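Local coordinates for protein putative adhesin (Bacteroides fragilis NCTC 9343, PDB 3PET) that is of unknown function but, as a putative lipoprotein with a right-handed beta-helix fold, probably serves in cell adhesion, at residues A[90-101]-A[110-121]; A[126-137]-A[145-156]. One frame throughout, in Å; residues are numbered along the deposited sequence. Where two conformers were deposited one is given.

How the interactions relate
Interaction 1 (90-101 with 110-121) and interaction 2 (126-137 with 145-156) have centres about 3 Å and about 10 Å from the centre of the chain. Each pairs neighbouring rungs of the right-handed beta-helix, and strands 111-116 and 131-136 join them: Ser116 O lies 2.7 Å from Met137 N, a probable hydrogen bond. Both are partly buried, interaction 2 with more exposed residues. Mostly apolar side chains, with serines at the strand ends, face inward; the outer face is mainly polar, though interaction 2 also has Ile150 and Ala152 there. Interaction 1 rounds a glycine-rich turn bonded through backbone and acidic groups, interaction 2 a corner of threonine, cysteine and glutamine.

Interaction 1. Residues A[90-101]-A[110-121]; sequences LNGISFKGVGDV and DNLDIESKGVGN
Phe95 N donates to Glu115 O at 2.8 Å, one rung of a parallel ladder in which Ile93 and Phe95 alternately give and take bonds with the backbone of 113-117. The strand axes run 4.8 Å apart and only 3° from parallel. Ile93, Phe95, Ile114 and Ser116 face the packed interior. There the Phe95 ring has Val101 CG2 over one face and Gly97 N over the other, each toward the rim, while Val119 O comes to its edge. Past the strands the Gly-Val-Gly turns stack: Val119 N bonds Gly97 O, and a CB on Gly118 would point into that same oxygen and close to the Phe95 ring. Asp100 then bridges the turns, its OD1 taking Asn121 N at 2.8 Å in a nearly straight bond (175°); its carboxylate runs side by side with the Asn121 amide, the two planes nearly parallel (3°).

The other face, with Ser94, Asp113 and Glu115, is polar and partly exposed; Asp113 bonds Asn133. Just past the strand ends Lys96 CG lies 3.7 Å from Lys117 CD, and the Lys96 amine turns to Ser94 OG and to a salt bridge with Asp25. Ahead of the strand Asn91 ND2 reaches Asn111 O at 2.9 Å, in the planes of both amide and carbonyl. Strand 92-95 is flanked by strand 23-26 and strand 111-116 by strand 131-136, while Val98 and Val119 pack on the second subunit.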
loop_
_atom_site.group_PDB
_atom_site.type_symbol
_atom_site.label_atom_id
_atom_site.label_comp_id
_atom_site.label_asym_id
_atom_site.label_seq_id
_atom_site.Cartn_x
_atom_site.Cartn_y
_atom_site.Cartn_z
ATOM N N LEU A 90 13.237 14.582 19.195
ATOM C CA LEU A 90 12.134 14.107 18.370
ATOM C C LEU A 90 11.590 12.800 18.923
ATOM O O LEU A 90 12.349 11.833 19.082
ATOM C CB LEU A 90 12.522 13.946 16.891
ATOM C CG LEU A 90 11.336 13.760 15.919
ATOM C CD1 LEU A 90 10.537 15.059 15.756
ATOM C CD2 LEU A 90 11.815 13.267 14.584
ATOM N N ASN A 91 10.266 12.777 19.210
ATOM C CA ASN A 91 9.554 11.614 19.742
ATOM C C ASN A 91 8.482 11.080 18.796
ATOM O O ASN A 91 7.982 9.986 19.016
ATOM C CB ASN A 91 8.895 11.968 21.083
ATOM C CG ASN A 91 9.919 12.250 22.147
ATOM O OD1 ASN A 91 9.978 13.349 22.663
ATOM N ND2 ASN A 91 10.794 11.290 22.438
ATOM N N GLY A 92 8.095 11.865 17.794
ATOM C CA GLY A 92 7.045 11.422 16.894
ATOM C C GLY A 92 7.043 12.057 15.530
ATOM O O GLY A 92 7.354 13.241 15.378
ATOM N N ILE A 93 6.698 11.238 14.527
ATOM C CA ILE A 93 6.483 11.670 13.151
ATOM C C ILE A 93 5.165 11.094 12.709
ATOM O O ILE A 93 4.997 9.869 12.690
ATOM C CB ILE A 93 7.621 11.334 12.124
ATOM C CG1 ILE A 93 9.002 11.878 12.579
ATOM C CG2 ILE A 93 7.258 11.910 10.712
ATOM C CD1 ILE A 93 10.185 11.293 11.802
ATOM N N SER A 94 4.235 11.966 12.345
ATOM C CA SER A 94 2.959 11.591 11.735
ATOM C C SER A 94 2.952 12.172 10.325
ATOM O O SER A 94 2.965 13.398 10.167
ATOM C CB SER A 94 1.788 12.101 12.560
ATOM O OG SER A 94 0.605 11.675 11.914
ATOM N N PHE A 95 3.068 11.309 9.309
ATOM C CA PHE A 95 3.152 11.793 7.938
ATOM C C PHE A 95 1.912 11.403 7.159
ATOM O O PHE A 95 1.579 10.224 7.075
ATOM C CB PHE A 95 4.440 11.306 7.235
ATOM C CG PHE A 95 4.607 11.884 5.844
ATOM C CD1 PHE A 95 5.099 13.169 5.662
ATOM C CD2 PHE A 95 4.287 11.136 4.720
ATOM C CE1 PHE A 95 5.273 13.692 4.379
ATOM C CE2 PHE A 95 4.431 11.673 3.438
ATOM C CZ PHE A 95 4.915 12.948 3.280
ATOM N N LYS A 96 1.241 12.414 6.569
ATOM C CA LYS A 96 -0.001 12.235 5.826
ATOM C C LYS A 96 0.030 12.971 4.481
ATOM O O LYS A 96 -1.010 13.378 4.009
ATOM C CB LYS A 96 -1.210 12.733 6.658
ATOM C CG LYS A 96 -1.331 12.140 8.064
ATOM C CD LYS A 96 -2.473 12.772 8.845
ATOM C CE LYS A 96 -1.985 13.754 9.882
ATOM N NZ LYS A 96 -2.189 13.243 11.268
ATOM N N GLY A 97 1.197 13.103 3.863
ATOM C CA GLY A 97 1.303 13.785 2.580
ATOM C C GLY A 97 1.912 12.960 1.472
ATOM O O GLY A 97 1.789 11.732 1.452
ATOM N N VAL A 98 2.556 13.642 0.524
ATOM C CA VAL A 98 3.227 13.014 -0.608
ATOM C C VAL A 98 4.679 13.432 -0.557
ATOM O O VAL A 98 4.983 14.624 -0.633
ATOM C CB VAL A 98 2.556 13.363 -1.967
ATOM C CG1 VAL A 98 3.406 12.873 -3.146
ATOM C CG2 VAL A 98 1.134 12.815 -2.045
ATOM N N GLY A 99 5.563 12.454 -0.382
ATOM C CA GLY A 99 7.003 12.689 -0.278
ATOM C C GLY A 99 7.711 11.756 0.692
ATOM O O GLY A 99 7.076 11.023 1.463
ATOM N N ASP A 100 9.046 11.786 0.660
ATOM C CA ASP A 100 9.856 10.930 1.535
ATOM C C ASP A 100 10.261 11.650 2.796
ATOM O O ASP A 100 10.426 12.875 2.773
ATOM C CB ASP A 100 11.110 10.428 0.791
ATOM C CG ASP A 100 10.799 9.610 -0.458
ATOM O OD1 ASP A 100 9.771 8.915 -0.471
ATOM O OD2 ASP A 100 11.559 9.705 -1.425
ATOM N N VAL A 101 10.384 10.899 3.914
ATOM C CA VAL A 101 10.793 11.466 5.210
ATOM C C VAL A 101 12.165 10.882 5.537
ATOM O O VAL A 101 12.320 9.654 5.585
ATOM C CB VAL A 101 9.758 11.255 6.362
ATOM C CG1 VAL A 101 10.225 11.924 7.659
ATOM C CG2 VAL A 101 8.368 11.784 5.967
ATOM N N ASP A 110 14.346 8.763 23.594
ATOM C CA ASP A 110 13.876 7.690 24.457
ATOM C C ASP A 110 12.833 6.857 23.680
ATOM O O ASP A 110 13.045 5.673 23.449
ATOM C CB ASP A 110 13.310 8.228 25.793
ATOM C CG ASP A 110 12.533 9.548 25.719
ATOM O OD1 ASP A 110 11.969 9.858 24.632
ATOM O OD2 ASP A 110 12.482 10.267 26.749
ATOM N N ASN A 111 11.737 7.490 23.240
ATOM C CA ASN A 111 10.647 6.835 22.502
ATOM C C ASN A 111 10.434 7.511 21.184
ATOM O O ASN A 111 10.366 8.734 21.132
ATOM C CB ASN A 111 9.327 6.882 23.292
ATOM C CG ASN A 111 9.460 6.449 24.732
ATOM O OD1 ASN A 111 9.788 5.303 25.036
ATOM N ND2 ASN A 111 9.272 7.380 25.654
ATOM N N LEU A 112 10.312 6.726 20.115
ATOM C CA LEU A 112 10.021 7.266 18.805
ATOM C C LEU A 112 8.777 6.593 18.270
ATOM O O LEU A 112 8.706 5.364 18.235
ATOM C CB LEU A 112 11.207 7.113 17.836
ATOM C CG LEU A 112 10.992 7.656 16.409
ATOM C CD1 LEU A 112 10.764 9.206 16.395
ATOM C CD2 LEU A 112 12.137 7.264 15.502
ATOM N N ASP A 113 7.796 7.402 17.857
ATOM C CA ASP A 113 6.563 6.906 17.272
ATOM C C ASP A 113 6.485 7.377 15.795
ATOM O O ASP A 113 6.483 8.583 15.528
ATOM C CB ASP A 113 5.351 7.387 18.105
ATOM C CG ASP A 113 4.013 6.801 17.730
ATOM O OD1 ASP A 113 3.987 5.803 16.969
ATOM O OD2 ASP A 113 2.988 7.306 18.231
ATOM N N ILE A 114 6.471 6.415 14.855
ATOM C CA ILE A 114 6.373 6.710 13.425
ATOM C C ILE A 114 5.024 6.226 12.929
ATOM O O ILE A 114 4.707 5.027 13.052
ATOM C CB ILE A 114 7.540 6.131 12.578
ATOM C CG1 ILE A 114 8.913 6.554 13.143
ATOM C CG2 ILE A 114 7.398 6.534 11.089
ATOM C CD1 ILE A 114 9.944 5.552 12.935
ATOM N N GLU A 115 4.222 7.177 12.385
ATOM C CA GLU A 115 2.897 6.907 11.819
ATOM C C GLU A 115 2.942 7.394 10.365
ATOM O O GLU A 115 2.937 8.605 10.120
ATOM C CB GLU A 115 1.745 7.570 12.625
ATOM C CG GLU A 115 1.736 7.282 14.128
ATOM C CD GLU A 115 1.185 5.942 14.597
ATOM O OE1 GLU A 115 0.042 5.593 14.218
ATOM O OE2 GLU A 115 1.871 5.270 15.401
ATOM N N SER A 116 3.093 6.465 9.403
ATOM C CA SER A 116 3.123 6.861 7.989
ATOM C C SER A 116 1.800 6.509 7.336
ATOM O O SER A 116 1.380 5.345 7.326
ATOM C CB SER A 116 4.303 6.239 7.254
ATOM O OG SER A 116 4.356 4.829 7.415
ATOM N N LYS A 117 1.094 7.547 6.875
ATOM C CA LYS A 117 -0.239 7.435 6.290
ATOM C C LYS A 117 -0.296 8.155 4.949
ATOM O O LYS A 117 -1.368 8.593 4.531
ATOM C CB LYS A 117 -1.276 8.060 7.262
ATOM C CG LYS A 117 -1.152 7.648 8.735
ATOM C CD LYS A 117 -1.398 8.787 9.733
ATOM C CE LYS A 117 -2.868 9.060 9.998
ATOM N NZ LYS A 117 -3.472 8.053 10.913
ATOM N N GLY A 118 0.859 8.356 4.321
ATOM C CA GLY A 118 0.923 9.058 3.043
ATOM C C GLY A 118 1.515 8.220 1.934
ATOM O O GLY A 118 1.573 6.985 2.038
ATOM N N VAL A 119 1.901 8.886 0.842
ATOM C CA VAL A 119 2.557 8.248 -0.315
ATOM C C VAL A 119 4.017 8.668 -0.286
ATOM O O VAL A 119 4.334 9.841 -0.488
ATOM C CB VAL A 119 1.877 8.590 -1.670
ATOM C CG1 VAL A 119 2.585 7.893 -2.835
ATOM C CG2 VAL A 119 0.396 8.235 -1.642
ATOM N N GLY A 120 4.888 7.721 0.024
ATOM C CA GLY A 120 6.316 8.003 0.135
ATOM C C GLY A 120 6.980 7.126 1.171
ATOM O O GLY A 120 6.306 6.386 1.898
ATOM N N ASN A 121 8.301 7.165 1.204
ATOM C CA ASN A 121 9.111 6.330 2.104
ATOM C C ASN A 121 9.528 7.061 3.357
ATOM O O ASN A 121 9.473 8.287 3.411
ATOM C CB ASN A 121 10.384 5.852 1.368
ATOM C CG ASN A 121 10.090 5.032 0.133
ATOM O OD1 ASN A 121 9.137 4.264 0.082
ATOM N ND2 ASN A 121 10.890 5.168 -0.896
HETATM O O HOH W 1 6.739 9.275 3.583
HETATM O O HOH W 2 13.158 7.177 -1.064
#

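Interaction 2. Residues A[126-137]-A[145-156]; sequences SLTCQKLNVQSM and EGTAQIAALHSK
Gln135 meets His154 on the outer face of this parallel pair, where strands 131-136 and 150-155 run 4.7 Å apart. Gln135 sets out with CG beside its backbone N (chi1 -64°). CB lifts the chain off the outer face, Gln135 CG packs 3.3 Å from Glu115 OE2 of strand 111-116, and a bend at chi2 (-91°) then turns the amide to strand 150-155, where CD comes 3.9 Å from His154 CB. The tip divides: NE2 lies 3.3 Å from His154 CD2, obliquely to the ring, and OE1 accepts from Lys156 NZ at 2.9 Å, the lysine chain being fully extended to get there. Asn133 OD1 stands at the edge of the same imidazole, while Asn133 ND2 is bonded to Asp113.

On the inward face Leu132 and Val134 meet Leu153, CG2 of Val134 resting 3.9 Å from Leu153 CD2. At the corner Cys129 SG touches Ala148 CB. Farther round, Ser126 N bonds Glu145 OE1 nearly along its C-O axis, with Arg167 holding the other carboxylate oxygen. A CB on Gly146 would run into Leu127 O. One water joins Thr128 OG1 to Thr147 OG1, and another joins Thr147 OG1 to Cys129 O.

Backbone bonds, regular along 131-136 and distorted at the corner, thus set the rung spacing, while one amine-to-amide bond, with the imidazole packed beside that amide, links the outer side chains.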
loop_
_atom_site.group_PDB
_atom_site.type_symbol
_atom_site.label_atom_id
_atom_site.label_comp_id
_atom_site.label_asym_id
_atom_site.label_seq_id
_atom_site.Cartn_x
_atom_site.Cartn_y
_atom_site.Cartn_z
ATOM N N SER A 126 21.012 5.687 11.759
ATOM C CA SER A 126 21.707 5.905 13.033
ATOM C C SER A 126 20.721 6.279 14.145
ATOM O O SER A 126 20.906 7.283 14.851
ATOM C CB SER A 126 22.795 6.975 12.897
ATOM O OG SER A 126 23.626 6.720 11.780
ATOM N N LEU A 127 19.679 5.466 14.293
ATOM C CA LEU A 127 18.702 5.669 15.353
ATOM C C LEU A 127 19.196 5.008 16.651
ATOM O O LEU A 127 19.624 3.859 16.626
ATOM C CB LEU A 127 17.335 5.078 14.920
ATOM C CG LEU A 127 16.200 5.085 15.970
ATOM C CD1 LEU A 127 15.793 6.515 16.385
ATOM C CD2 LEU A 127 15.017 4.253 15.492
ATOM N N THR A 128 19.118 5.718 17.781
ATOM C CA THR A 128 19.420 5.151 19.097
ATOM C C THR A 128 18.196 5.456 19.948
ATOM O O THR A 128 17.923 6.625 20.200
ATOM C CB THR A 128 20.733 5.691 19.713
ATOM O OG1 THR A 128 21.812 5.543 18.792
ATOM C CG2 THR A 128 21.077 5.013 21.026
ATOM N N CYS A 129 17.421 4.435 20.337
ATOM C CA CYS A 129 16.229 4.701 21.135
ATOM C C CYS A 129 15.986 3.586 22.131
ATOM O O CYS A 129 16.623 2.537 22.039
ATOM C CB CYS A 129 15.012 4.909 20.228
ATOM S SG CYS A 129 14.452 3.406 19.368
ATOM N N GLN A 130 15.035 3.802 23.067
ATOM C CA GLN A 130 14.639 2.768 24.013
ATOM C C GLN A 130 13.476 2.022 23.410
ATOM O O GLN A 130 13.541 0.809 23.255
ATOM C CB GLN A 130 14.294 3.357 25.396
ATOM C CG GLN A 130 15.458 4.113 26.067
ATOM C CD GLN A 130 16.753 3.326 26.113
ATOM O OE1 GLN A 130 16.819 2.234 26.690
ATOM N NE2 GLN A 130 17.804 3.846 25.472
ATOM N N LYS A 131 12.410 2.756 23.055
ATOM C CA LYS A 131 11.213 2.166 22.478
ATOM C C LYS A 131 10.927 2.770 21.112
ATOM O O LYS A 131 10.940 3.996 20.952
ATOM C CB LYS A 131 10.000 2.338 23.409
ATOM C CG LYS A 131 10.152 1.655 24.767
ATOM C CD LYS A 131 8.982 1.960 25.683
ATOM C CE LYS A 131 9.177 1.358 27.051
ATOM N NZ LYS A 131 8.068 1.716 27.975
ATOM N N LEU A 132 10.683 1.903 20.130
ATOM C CA LEU A 132 10.335 2.299 18.774
ATOM C C LEU A 132 8.991 1.703 18.440
ATOM O O LEU A 132 8.770 0.500 18.646
ATOM C CB LEU A 132 11.390 1.864 17.740
ATOM C CG LEU A 132 10.993 2.024 16.257
ATOM C CD1 LEU A 132 10.884 3.503 15.837
ATOM C CD2 LEU A 132 11.930 1.266 15.373
ATOM N N ASN A 133 8.097 2.536 17.934
ATOM C CA ASN A 133 6.772 2.128 17.495
ATOM C C ASN A 133 6.569 2.597 16.073
ATOM O O ASN A 133 6.641 3.793 15.823
ATOM C CB ASN A 133 5.666 2.667 18.425
ATOM C CG ASN A 133 4.308 2.116 18.062
ATOM O OD1 ASN A 133 4.083 0.920 18.085
ATOM N ND2 ASN A 133 3.382 2.964 17.654
ATOM N N VAL A 134 6.348 1.654 15.134
ATOM C CA VAL A 134 6.127 1.968 13.726
ATOM C C VAL A 134 4.758 1.441 13.327
ATOM O O VAL A 134 4.485 0.245 13.465
ATOM C CB VAL A 134 7.250 1.414 12.787
ATOM C CG1 VAL A 134 6.941 1.689 11.312
ATOM C CG2 VAL A 134 8.605 1.985 13.150
ATOM N N GLN A 135 3.920 2.332 12.788
ATOM C CA GLN A 135 2.617 1.976 12.232
ATOM C C GLN A 135 2.617 2.461 10.803
ATOM O O GLN A 135 2.462 3.673 10.570
ATOM C CB GLN A 135 1.462 2.595 13.047
ATOM C CG GLN A 135 1.358 2.090 14.493
ATOM C CD GLN A 135 0.467 0.888 14.655
ATOM O OE1 GLN A 135 -0.288 0.511 13.763
ATOM N NE2 GLN A 135 0.506 0.283 15.827
ATOM N N SER A 136 2.899 1.554 9.839
ATOM C CA SER A 136 2.918 1.967 8.423
ATOM C C SER A 136 1.572 1.664 7.826
ATOM O O SER A 136 1.098 0.535 7.901
ATOM C CB SER A 136 4.063 1.324 7.645
ATOM O OG SER A 136 3.972 -0.097 7.627
HETATM N N MSE A 137 0.900 2.715 7.363
HETATM C CA MSE A 137 -0.480 2.611 6.906
HETATM C C MSE A 137 -0.731 3.189 5.521
HETATM O O MSE A 137 -1.862 3.155 5.073
HETATM C CB MSE A 137 -1.379 3.346 7.907
HETATM C CG MSE A 137 -1.448 2.675 9.280
HETATM SE SE MSE A 137 -2.320 3.873 10.536
HETATM C CE MSE A 137 -0.784 4.886 11.016
ATOM N N GLU A 145 17.571 1.894 10.600
ATOM C CA GLU A 145 18.894 1.403 10.971
ATOM C C GLU A 145 19.280 2.011 12.324
ATOM O O GLU A 145 19.009 3.183 12.583
ATOM C CB GLU A 145 19.933 1.714 9.880
ATOM C CG GLU A 145 21.331 1.140 10.151
ATOM C CD GLU A 145 22.208 1.987 11.061
ATOM O OE1 GLU A 145 22.054 3.225 11.029
ATOM O OE2 GLU A 145 23.038 1.426 11.813
ATOM N N GLY A 146 19.902 1.193 13.165
ATOM C CA GLY A 146 20.352 1.619 14.485
ATOM C C GLY A 146 20.043 0.602 15.554
ATOM O O GLY A 146 20.156 -0.597 15.322
ATOM N N THR A 147 19.682 1.072 16.738
ATOM C CA THR A 147 19.390 0.170 17.858
ATOM C C THR A 147 18.119 0.608 18.585
ATOM O O THR A 147 17.787 1.793 18.629
ATOM C CB THR A 147 20.585 0.075 18.871
ATOM O OG1 THR A 147 20.753 1.323 19.557
ATOM C CG2 THR A 147 21.905 -0.370 18.231
ATOM N N ALA A 148 17.447 -0.352 19.198
ATOM C CA ALA A 148 16.262 -0.125 20.028
ATOM C C ALA A 148 16.215 -1.192 21.111
ATOM O O ALA A 148 16.696 -2.306 20.893
ATOM C CB ALA A 148 14.999 -0.168 19.183
ATOM N N GLN A 149 15.677 -0.862 22.289
ATOM C CA GLN A 149 15.523 -1.900 23.302
ATOM C C GLN A 149 14.296 -2.714 22.904
ATOM O O GLN A 149 14.330 -3.933 22.904
ATOM C CB GLN A 149 15.408 -1.304 24.719
ATOM C CG GLN A 149 16.742 -0.829 25.303
ATOM C CD GLN A 149 17.728 -1.955 25.588
ATOM O OE1 GLN A 149 17.364 -3.114 25.832
ATOM N NE2 GLN A 149 19.011 -1.634 25.563
ATOM N N ILE A 150 13.233 -2.013 22.485
ATOM C CA ILE A 150 11.971 -2.589 22.016
ATOM C C ILE A 150 11.624 -1.961 20.674
ATOM O O ILE A 150 11.696 -0.735 20.546
ATOM C CB ILE A 150 10.800 -2.392 23.044
ATOM C CG1 ILE A 150 11.166 -2.963 24.432
ATOM C CG2 ILE A 150 9.479 -3.058 22.516
ATOM C CD1 ILE A 150 10.428 -2.329 25.625
ATOM N N ALA A 151 11.205 -2.787 19.692
ATOM C CA ALA A 151 10.737 -2.298 18.382
ATOM C C ALA A 151 9.418 -2.969 18.025
ATOM O O ALA A 151 9.360 -4.196 17.856
ATOM C CB ALA A 151 11.781 -2.548 17.295
ATOM N N ALA A 152 8.354 -2.169 17.974
ATOM C CA ALA A 152 7.024 -2.606 17.578
ATOM C C ALA A 152 6.858 -2.177 16.128
ATOM O O ALA A 152 6.953 -0.983 15.825
ATOM C CB ALA A 152 5.953 -1.992 18.494
ATOM N N LEU A 153 6.754 -3.154 15.220
ATOM C CA LEU A 153 6.690 -2.924 13.768
ATOM C C LEU A 153 5.386 -3.459 13.240
ATOM O O LEU A 153 5.200 -4.682 13.199
ATOM C CB LEU A 153 7.902 -3.606 13.072
ATOM C CG LEU A 153 9.299 -3.283 13.647
ATOM C CD1 LEU A 153 10.392 -4.114 12.962
ATOM C CD2 LEU A 153 9.630 -1.783 13.533
ATOM N N HIS A 154 4.455 -2.555 12.885
ATOM C CA HIS A 154 3.120 -2.938 12.443
ATOM C C HIS A 154 2.851 -2.357 11.066
ATOM O O HIS A 154 2.670 -1.146 10.911
ATOM C CB HIS A 154 2.041 -2.484 13.463
ATOM C CG HIS A 154 2.303 -2.939 14.866
ATOM N ND1 HIS A 154 2.262 -4.287 15.221
ATOM C CD2 HIS A 154 2.610 -2.211 15.961
ATOM C CE1 HIS A 154 2.567 -4.330 16.506
ATOM N NE2 HIS A 154 2.780 -3.105 16.996
ATOM N N SER A 155 2.851 -3.224 10.062
ATOM C CA SER A 155 2.614 -2.793 8.693
ATOM C C SER A 155 1.175 -3.082 8.332
ATOM O O SER A 155 0.682 -4.171 8.625
ATOM C CB SER A 155 3.599 -3.464 7.740
ATOM O OG SER A 155 3.560 -4.882 7.827
ATOM N N LYS A 156 0.482 -2.085 7.748
ATOM C CA LYS A 156 -0.948 -2.188 7.395
ATOM C C LYS A 156 -1.275 -1.689 5.991
ATOM O O LYS A 156 -2.390 -1.900 5.530
ATOM C CB LYS A 156 -1.817 -1.405 8.406
ATOM C CG LYS A 156 -1.744 -1.959 9.823
ATOM C CD LYS A 156 -2.306 -0.993 10.852
ATOM C CE LYS A 156 -2.309 -1.644 12.212
ATOM N NZ LYS A 156 -2.851 -0.750 13.268
HETATM O O HOH W 3 22.909 3.027 18.713
HETATM O O HOH W 4 19.168 1.617 21.984
#